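Local coordinates for periplasmic binding protein (Veillonella parvula, PDB 4LJS) that probably captures a small ligand outside the cytoplasmic membrane for uptake, as a two-lobed solute-binding protein of the chelatase clan, at residues 143-155 and 212-224. Numbering follows the deposited sequence.
Sequences LGAQSALTMDMEY and HKTLAGNIGASLH
Asn218 reaches across to the start of helix 151-164, where its OD1 accepts a hydrogen bond from Met151 N at 2.9 Å, nearly straight at 166° but arriving from above the amide's carbonyl plane. With CG anti to the backbone N (chi1 -174°), the torsion carries OD1 to Thr150 CA and Met151 CG, the latter 3.3 Å away. Selenomethionine Met151 is a knob in the hole formed by Leu215, Asn218, Ile219 and Ser222: its side chain crosses that of Leu215 at about a right angle, CG against CD1, CG also meets Ile219 CG1, and SE stands 3.4 Å from Ser222 OG. That hydroxyl donates to Asn218 O, which Ser222 N grips from the opposite face. With an alanine here in place of Asn218, Met151 N would probably lose its acceptor and a gap would open beside the selenomethionine. Further along, Leu149 N donates to Lys213 O at 2.9 Å, and the bent Lys213 chain runs past Ala148 to put NZ 2.8 Å from Gln146 O. Thr150 OG1 accepts from Met153 N and Thr214 OG1 from Gly217 N, N-caps of the two helices, whose short axes stand at 102°; Thr214 OG1 also bonds Gly211 O. Behind them, Ile303 of helix 299-310 and Val182 of helix 168-188 touch Met151, while Glu154, bonded to Ser141 and Gly296, lies against Leu215. The contact joins the loop and helix after the four-stranded parallel sheet to the helix after strands 196-203 and 206-209, bringing the two lobes together beside helix 168-188, consistent with the helix-linked, two-lobed fold of chelatase-clan periplasmic binding proteins.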
ATOM      1  N   LEU A 143      -2.515  11.558   2.671  1.00 34.91           N
ATOM      2  CA  LEU A 143      -2.875  12.942   3.011  1.00 41.36           C
ATOM      3  C   LEU A 143      -4.216  13.086   3.729  1.00 41.79           C
ATOM      4  O   LEU A 143      -4.526  14.151   4.266  1.00 43.68           O
ATOM      5  CB  LEU A 143      -2.862  13.840   1.765  1.00 39.44           C
ATOM      6  CG  LEU A 143      -1.513  14.022   1.067  1.00 38.10           C
ATOM      7  CD1 LEU A 143      -1.691  14.816  -0.223  1.00 35.90           C
ATOM      8  CD2 LEU A 143      -0.514  14.696   1.987  1.00 34.94           C
ATOM      9  N   GLY A 144      -5.019  12.028   3.730  1.00 41.21           N
ATOM     10  CA  GLY A 144      -6.287  12.065   4.438  1.00 46.51           C
ATOM     11  C   GLY A 144      -7.428  11.432   3.671  1.00 66.61           C
ATOM     12  O   GLY A 144      -7.392  11.347   2.441  1.00 71.61           O
ATOM     13  N   ALA A 145      -8.452  11.005   4.408  1.00 78.50           N
ATOM     14  CA  ALA A 145      -9.583  10.281   3.832  1.00 83.15           C
ATOM     15  C   ALA A 145     -10.588  11.184   3.113  1.00 88.55           C
ATOM     16  O   ALA A 145     -11.425  10.693   2.353  1.00 92.10           O
ATOM     17  CB  ALA A 145     -10.288   9.456   4.907  1.00 81.10           C
ATOM     18  N   GLN A 146     -10.500  12.493   3.346  1.00 87.34           N
ATOM     19  CA  GLN A 146     -11.447  13.441   2.754  1.00 85.70           C
ATOM     20  C   GLN A 146     -11.426  13.414   1.223  1.00 78.64           C
ATOM     21  O   GLN A 146     -12.422  13.725   0.580  1.00 81.01           O
ATOM     22  CB  GLN A 146     -11.212  14.865   3.275  1.00 86.03           C
ATOM     23  CG  GLN A 146      -9.887  15.488   2.863  1.00 85.24           C
ATOM     24  CD  GLN A 146      -8.737  15.113   3.785  1.00 89.40           C
ATOM     25  OE1 GLN A 146      -8.784  14.097   4.478  1.00 88.83           O
ATOM     26  NE2 GLN A 146      -7.697  15.942   3.800  1.00 88.20           N
ATOM     27  N   SER A 147     -10.288  13.039   0.647  1.00 72.68           N
ATOM     28  CA  SER A 147     -10.188  12.867  -0.798  1.00 70.90           C
ATOM     29  C   SER A 147     -10.264  11.384  -1.152  1.00 59.07           C
ATOM     30  O   SER A 147      -9.861  10.532  -0.362  1.00 61.31           O
ATOM     31  CB  SER A 147      -8.882  13.469  -1.326  1.00 76.17           C
ATOM     32  OG  SER A 147      -7.750  12.865  -0.717  1.00 82.20           O
ATOM     33  N   ALA A 148     -10.794  11.081  -2.332  1.00 51.27           N
ATOM     34  CA  ALA A 148     -10.858   9.705  -2.806  1.00 50.59           C
ATOM     35  C   ALA A 148      -9.449   9.176  -3.073  1.00 51.57           C
ATOM     36  O   ALA A 148      -8.667   9.793  -3.794  1.00 53.42           O
ATOM     37  CB  ALA A 148     -11.714   9.612  -4.055  1.00 39.34           C
ATOM     38  N   LEU A 149      -9.124   8.040  -2.468  1.00 47.49           N
ATOM     39  CA  LEU A 149      -7.824   7.411  -2.660  1.00 39.51           C
ATOM     40  C   LEU A 149      -7.891   6.470  -3.863  1.00 41.83           C
ATOM     41  O   LEU A 149      -8.843   5.697  -4.011  1.00 39.30           O
ATOM     42  CB  LEU A 149      -7.416   6.690  -1.381  1.00 39.48           C
ATOM     43  CG  LEU A 149      -7.394   7.659  -0.190  1.00 48.17           C
ATOM     44  CD1 LEU A 149      -7.101   6.949   1.120  1.00 50.85           C
ATOM     45  CD2 LEU A 149      -6.392   8.797  -0.427  1.00 36.00           C
ATOM     46  N   THR A 150      -6.902   6.567  -4.748  1.00 39.23           N
ATOM     47  CA  THR A 150      -6.980   5.875  -6.034  1.00 40.68           C
ATOM     48  C   THR A 150      -5.746   5.037  -6.362  1.00 40.55           C
ATOM     49  O   THR A 150      -4.678   5.214  -5.759  1.00 31.91           O
ATOM     50  CB  THR A 150      -7.186   6.875  -7.199  1.00 41.96           C
ATOM     51  OG1 THR A 150      -6.045   7.736  -7.292  1.00 40.81           O
ATOM     52  CG2 THR A 150      -8.466   7.717  -6.998  1.00 37.78           C
HETATM   53  N   MSE A 151      -5.903   4.137  -7.336  1.00 32.21           N
HETATM   54  CA  MSE A 151      -4.781   3.371  -7.859  1.00 35.29           C
HETATM   55  C   MSE A 151      -3.766   4.306  -8.510  1.00 34.53           C
HETATM   56  O   MSE A 151      -2.556   4.099  -8.400  1.00 38.20           O
HETATM   57  CB  MSE A 151      -5.264   2.318  -8.865  1.00 34.69           C
HETATM   58  CG  MSE A 151      -6.187   1.272  -8.262  1.00 34.80           C
HETATM   59 SE   MSE A 151      -6.630  -0.168  -9.492  0.53 36.04          SE
HETATM   60  CE  MSE A 151      -4.885  -1.015  -9.555  1.00 49.81           C
ATOM     61  N   ASP A 152      -4.274   5.332  -9.187  1.00 32.65           N
ATOM     62  CA  ASP A 152      -3.444   6.350  -9.821  1.00 33.03           C
ATOM     63  C   ASP A 152      -2.405   6.956  -8.876  1.00 36.33           C
ATOM     64  O   ASP A 152      -1.240   7.097  -9.249  1.00 38.54           O
ATOM     65  CB  ASP A 152      -4.311   7.456 -10.426  1.00 33.64           C
ATOM     66  CG  ASP A 152      -4.916   7.056 -11.762  1.00 53.72           C
ATOM     67  OD1 ASP A 152      -4.413   6.090 -12.379  1.00 57.69           O
ATOM     68  OD2 ASP A 152      -5.894   7.706 -12.196  1.00 62.86           O
HETATM   69  N   MSE A 153      -2.816   7.310  -7.662  1.00 37.53           N
HETATM   70  CA  MSE A 153      -1.868   7.863  -6.692  1.00 34.95           C
HETATM   71  C   MSE A 153      -0.717   6.905  -6.425  1.00 35.13           C
HETATM   72  O   MSE A 153       0.418   7.341  -6.258  1.00 33.05           O
HETATM   73  CB  MSE A 153      -2.550   8.201  -5.370  1.00 30.28           C
HETATM   74  CG  MSE A 153      -3.501   9.356  -5.452  1.00 39.74           C
HETATM   75 SE   MSE A 153      -4.516   9.496  -3.805  0.69 44.95          SE
HETATM   76  CE  MSE A 153      -5.699  10.970  -4.344  1.00 29.78           C
ATOM     77  N   GLU A 154      -1.014   5.605  -6.380  1.00 28.78           N
ATOM     78  CA  GLU A 154       0.029   4.601  -6.154  1.00 31.23           C
ATOM     79  C   GLU A 154       0.976   4.505  -7.347  1.00 37.10           C
ATOM     80  O   GLU A 154       2.191   4.381  -7.171  1.00 35.96           O
ATOM     81  CB  GLU A 154      -0.575   3.230  -5.834  1.00 29.19           C
ATOM     82  CG  GLU A 154      -1.446   3.216  -4.585  1.00 41.84           C
ATOM     83  CD  GLU A 154      -0.757   3.846  -3.377  1.00 45.17           C
ATOM     84  OE1 GLU A 154       0.422   3.515  -3.110  1.00 40.92           O
ATOM     85  OE2 GLU A 154      -1.398   4.678  -2.701  1.00 39.00           O
ATOM     86  N   TYR A 155       0.422   4.564  -8.558  1.00 31.17           N
ATOM     87  CA  TYR A 155       1.245   4.556  -9.768  1.00 33.13           C
ATOM     88  C   TYR A 155       2.231   5.726  -9.781  1.00 31.26           C
ATOM     89  O   TYR A 155       3.414   5.540 -10.059  1.00 31.96           O
ATOM     90  CB  TYR A 155       0.375   4.599 -11.026  1.00 32.93           C
ATOM     91  CG  TYR A 155      -0.455   3.353 -11.239  1.00 38.01           C
ATOM     92  CD1 TYR A 155      -0.043   2.132 -10.728  1.00 29.69           C
ATOM     93  CD2 TYR A 155      -1.649   3.395 -11.958  1.00 38.34           C
ATOM     94  CE1 TYR A 155      -0.794   0.987 -10.920  1.00 36.65           C
ATOM     95  CE2 TYR A 155      -2.413   2.249 -12.151  1.00 40.38           C
ATOM     96  CZ  TYR A 155      -1.977   1.046 -11.625  1.00 42.07           C
ATOM     97  OH  TYR A 155      -2.711  -0.110 -11.800  1.00 40.96           O
ATOM     98  N   HIS A 212     -16.394   3.681  -1.930  1.00 49.09           N
ATOM     99  CA  HIS A 212     -15.891   4.194  -3.197  1.00 49.39           C
ATOM    100  C   HIS A 212     -14.713   5.150  -3.072  1.00 48.39           C
ATOM    101  O   HIS A 212     -13.898   5.246  -3.989  1.00 45.96           O
ATOM    102  CB  HIS A 212     -17.027   4.843  -3.991  1.00 51.68           C
ATOM    103  CG  HIS A 212     -18.023   3.856  -4.517  1.00 70.61           C
ATOM    104  ND1 HIS A 212     -19.316   3.779  -4.046  1.00 80.93           N
ATOM    105  CD2 HIS A 212     -17.908   2.892  -5.462  1.00 80.44           C
ATOM    106  CE1 HIS A 212     -19.958   2.816  -4.684  1.00 85.47           C
ATOM    107  NE2 HIS A 212     -19.126   2.262  -5.548  1.00 86.06           N
ATOM    108  N   LYS A 213     -14.625   5.861  -1.950  1.00 43.67           N
ATOM    109  CA  LYS A 213     -13.530   6.799  -1.751  1.00 43.41           C
ATOM    110  C   LYS A 213     -12.260   6.154  -1.185  1.00 42.97           C
ATOM    111  O   LYS A 213     -11.271   6.845  -0.943  1.00 40.15           O
ATOM    112  CB  LYS A 213     -13.974   7.981  -0.886  1.00 50.12           C
ATOM    113  CG  LYS A 213     -15.060   8.827  -1.537  1.00 51.25           C
ATOM    114  CD  LYS A 213     -15.446  10.018  -0.682  1.00 60.51           C
ATOM    115  CE  LYS A 213     -14.377  11.104  -0.705  1.00 62.18           C
ATOM    116  NZ  LYS A 213     -14.814  12.305   0.065  1.00 63.75           N
ATOM    117  N   THR A 214     -12.283   4.839  -0.979  1.00 36.00           N
ATOM    118  CA  THR A 214     -11.092   4.135  -0.498  1.00 43.36           C
ATOM    119  C   THR A 214     -10.393   3.420  -1.653  1.00 41.52           C
ATOM    120  O   THR A 214     -11.007   3.138  -2.683  1.00 35.78           O
ATOM    121  CB  THR A 214     -11.426   3.088   0.579  1.00 40.13           C
ATOM    122  OG1 THR A 214     -12.095   1.972  -0.030  1.00 36.13           O
ATOM    123  CG2 THR A 214     -12.299   3.694   1.675  1.00 40.08           C
ATOM    124  N   LEU A 215      -9.109   3.128  -1.479  1.00 32.64           N
ATOM    125  CA  LEU A 215      -8.357   2.443  -2.519  1.00 32.31           C
ATOM    126  C   LEU A 215      -8.932   1.052  -2.810  1.00 35.99           C
ATOM    127  O   LEU A 215      -9.030   0.651  -3.972  1.00 34.55           O
ATOM    128  CB  LEU A 215      -6.873   2.354  -2.164  1.00 32.17           C
ATOM    129  CG  LEU A 215      -6.057   1.492  -3.139  1.00 34.67           C
ATOM    130  CD1 LEU A 215      -6.081   2.077  -4.559  1.00 31.93           C
ATOM    131  CD2 LEU A 215      -4.644   1.349  -2.643  1.00 31.23           C
ATOM    132  N   ALA A 216      -9.315   0.322  -1.761  1.00 30.45           N
ATOM    133  CA  ALA A 216      -9.953  -0.976  -1.956  1.00 34.96           C
ATOM    134  C   ALA A 216     -11.189  -0.828  -2.829  1.00 32.10           C
ATOM    135  O   ALA A 216     -11.418  -1.635  -3.728  1.00 36.88           O
ATOM    136  CB  ALA A 216     -10.312  -1.624  -0.625  1.00 23.23           C
ATOM    137  N   GLY A 217     -11.977   0.210  -2.564  1.00 37.67           N
ATOM    138  CA  GLY A 217     -13.148   0.504  -3.374  1.00 33.21           C
ATOM    139  C   GLY A 217     -12.748   0.789  -4.813  1.00 39.88           C
ATOM    140  O   GLY A 217     -13.359   0.276  -5.750  1.00 39.25           O
ATOM    141  N   ASN A 218     -11.703   1.595  -4.986  1.00 33.34           N
ATOM    142  CA  ASN A 218     -11.247   1.970  -6.321  1.00 36.08           C
ATOM    143  C   ASN A 218     -10.697   0.772  -7.085  1.00 36.01           C
ATOM    144  O   ASN A 218     -10.790   0.705  -8.311  1.00 32.34           O
ATOM    145  CB  ASN A 218     -10.208   3.093  -6.249  1.00 31.28           C
ATOM    146  CG  ASN A 218      -9.800   3.614  -7.624  1.00 35.35           C
ATOM    147  OD1 ASN A 218      -8.661   3.436  -8.059  1.00 39.11           O
ATOM    148  ND2 ASN A 218     -10.734   4.262  -8.311  1.00 37.41           N
ATOM    149  N   ILE A 219     -10.123  -0.180  -6.361  1.00 30.99           N
ATOM    150  CA  ILE A 219      -9.625  -1.387  -7.009  1.00 30.32           C
ATOM    151  C   ILE A 219     -10.807  -2.200  -7.534  1.00 37.05           C
ATOM    152  O   ILE A 219     -10.790  -2.661  -8.676  1.00 39.45           O
ATOM    153  CB  ILE A 219      -8.745  -2.216  -6.074  1.00 31.32           C
ATOM    154  CG1 ILE A 219      -7.456  -1.446  -5.763  1.00 29.40           C
ATOM    155  CG2 ILE A 219      -8.433  -3.583  -6.694  1.00 29.45           C
ATOM    156  CD1 ILE A 219      -6.719  -1.959  -4.505  1.00 29.78           C
ATOM    157  N   GLY A 220     -11.843  -2.340  -6.707  1.00 31.12           N
ATOM    158  CA  GLY A 220     -13.086  -2.950  -7.146  1.00 36.29           C
ATOM    159  C   GLY A 220     -13.690  -2.266  -8.365  1.00 39.82           C
ATOM    160  O   GLY A 220     -14.068  -2.935  -9.328  1.00 42.37           O
ATOM    161  N   ALA A 221     -13.779  -0.937  -8.329  1.00 36.78           N
ATOM    162  CA  ALA A 221     -14.312  -0.165  -9.460  1.00 36.69           C
ATOM    163  C   ALA A 221     -13.434  -0.283 -10.711  1.00 38.23           C
ATOM    164  O   ALA A 221     -13.940  -0.484 -11.814  1.00 37.71           O
ATOM    165  CB  ALA A 221     -14.493   1.305  -9.075  1.00 32.72           C
ATOM    166  N   SER A 222     -12.121  -0.155 -10.541  1.00 29.91           N
ATOM    167  CA  SER A 222     -11.195  -0.335 -11.660  1.00 36.38           C
ATOM    168  C   SER A 222     -11.411  -1.682 -12.349  1.00 38.23           C
ATOM    169  O   SER A 222     -11.351  -1.785 -13.574  1.00 37.45           O
ATOM    170  CB  SER A 222      -9.740  -0.213 -11.195  1.00 24.55           C
ATOM    171  OG  SER A 222      -9.507   1.087 -10.676  1.00 36.32           O
ATOM    172  N   LEU A 223     -11.684  -2.708 -11.550  1.00 31.20           N
ATOM    173  CA  LEU A 223     -11.899  -4.050 -12.075  1.00 33.69           C
ATOM    174  C   LEU A 223     -13.348  -4.283 -12.526  1.00 36.47           C
ATOM    175  O   LEU A 223     -13.773  -5.422 -12.732  1.00 38.58           O
ATOM    176  CB  LEU A 223     -11.445  -5.095 -11.055  1.00 28.27           C
ATOM    177  CG  LEU A 223      -9.915  -5.159 -10.904  1.00 30.18           C
ATOM    178  CD1 LEU A 223      -9.484  -5.840  -9.606  1.00 22.63           C
ATOM    179  CD2 LEU A 223      -9.316  -5.881 -12.098  1.00 29.19           C
ATOM    180  N   HIS A 224     -14.086  -3.187 -12.686  1.00 30.86           N
ATOM    181  CA  HIS A 224     -15.449  -3.206 -13.221  1.00 33.72           C
ATOM    182  C   HIS A 224     -16.458  -3.921 -12.322  1.00 41.30           C
ATOM    183  O   HIS A 224     -17.506  -4.371 -12.790  1.00 36.17           O
ATOM    184  CB  HIS A 224     -15.485  -3.805 -14.629  1.00 29.85           C
ATOM    185  CG  HIS A 224     -16.401  -3.078 -15.557  1.00 35.79           C
ATOM    186  ND1 HIS A 224     -16.142  -1.799 -16.001  1.00 32.15           N
ATOM    187  CD2 HIS A 224     -17.592  -3.434 -16.096  1.00 37.31           C
ATOM    188  CE1 HIS A 224     -17.133  -1.400 -16.781  1.00 44.27           C
ATOM    189  NE2 HIS A 224     -18.019  -2.375 -16.862  1.00 39.39           N
TER
HETATM  190  O   HOH W   1     -11.007   7.505   1.426  1.00 43.61           O
HETATM  191  O   HOH W   2     -11.384   5.906  -4.481  1.00 44.53           O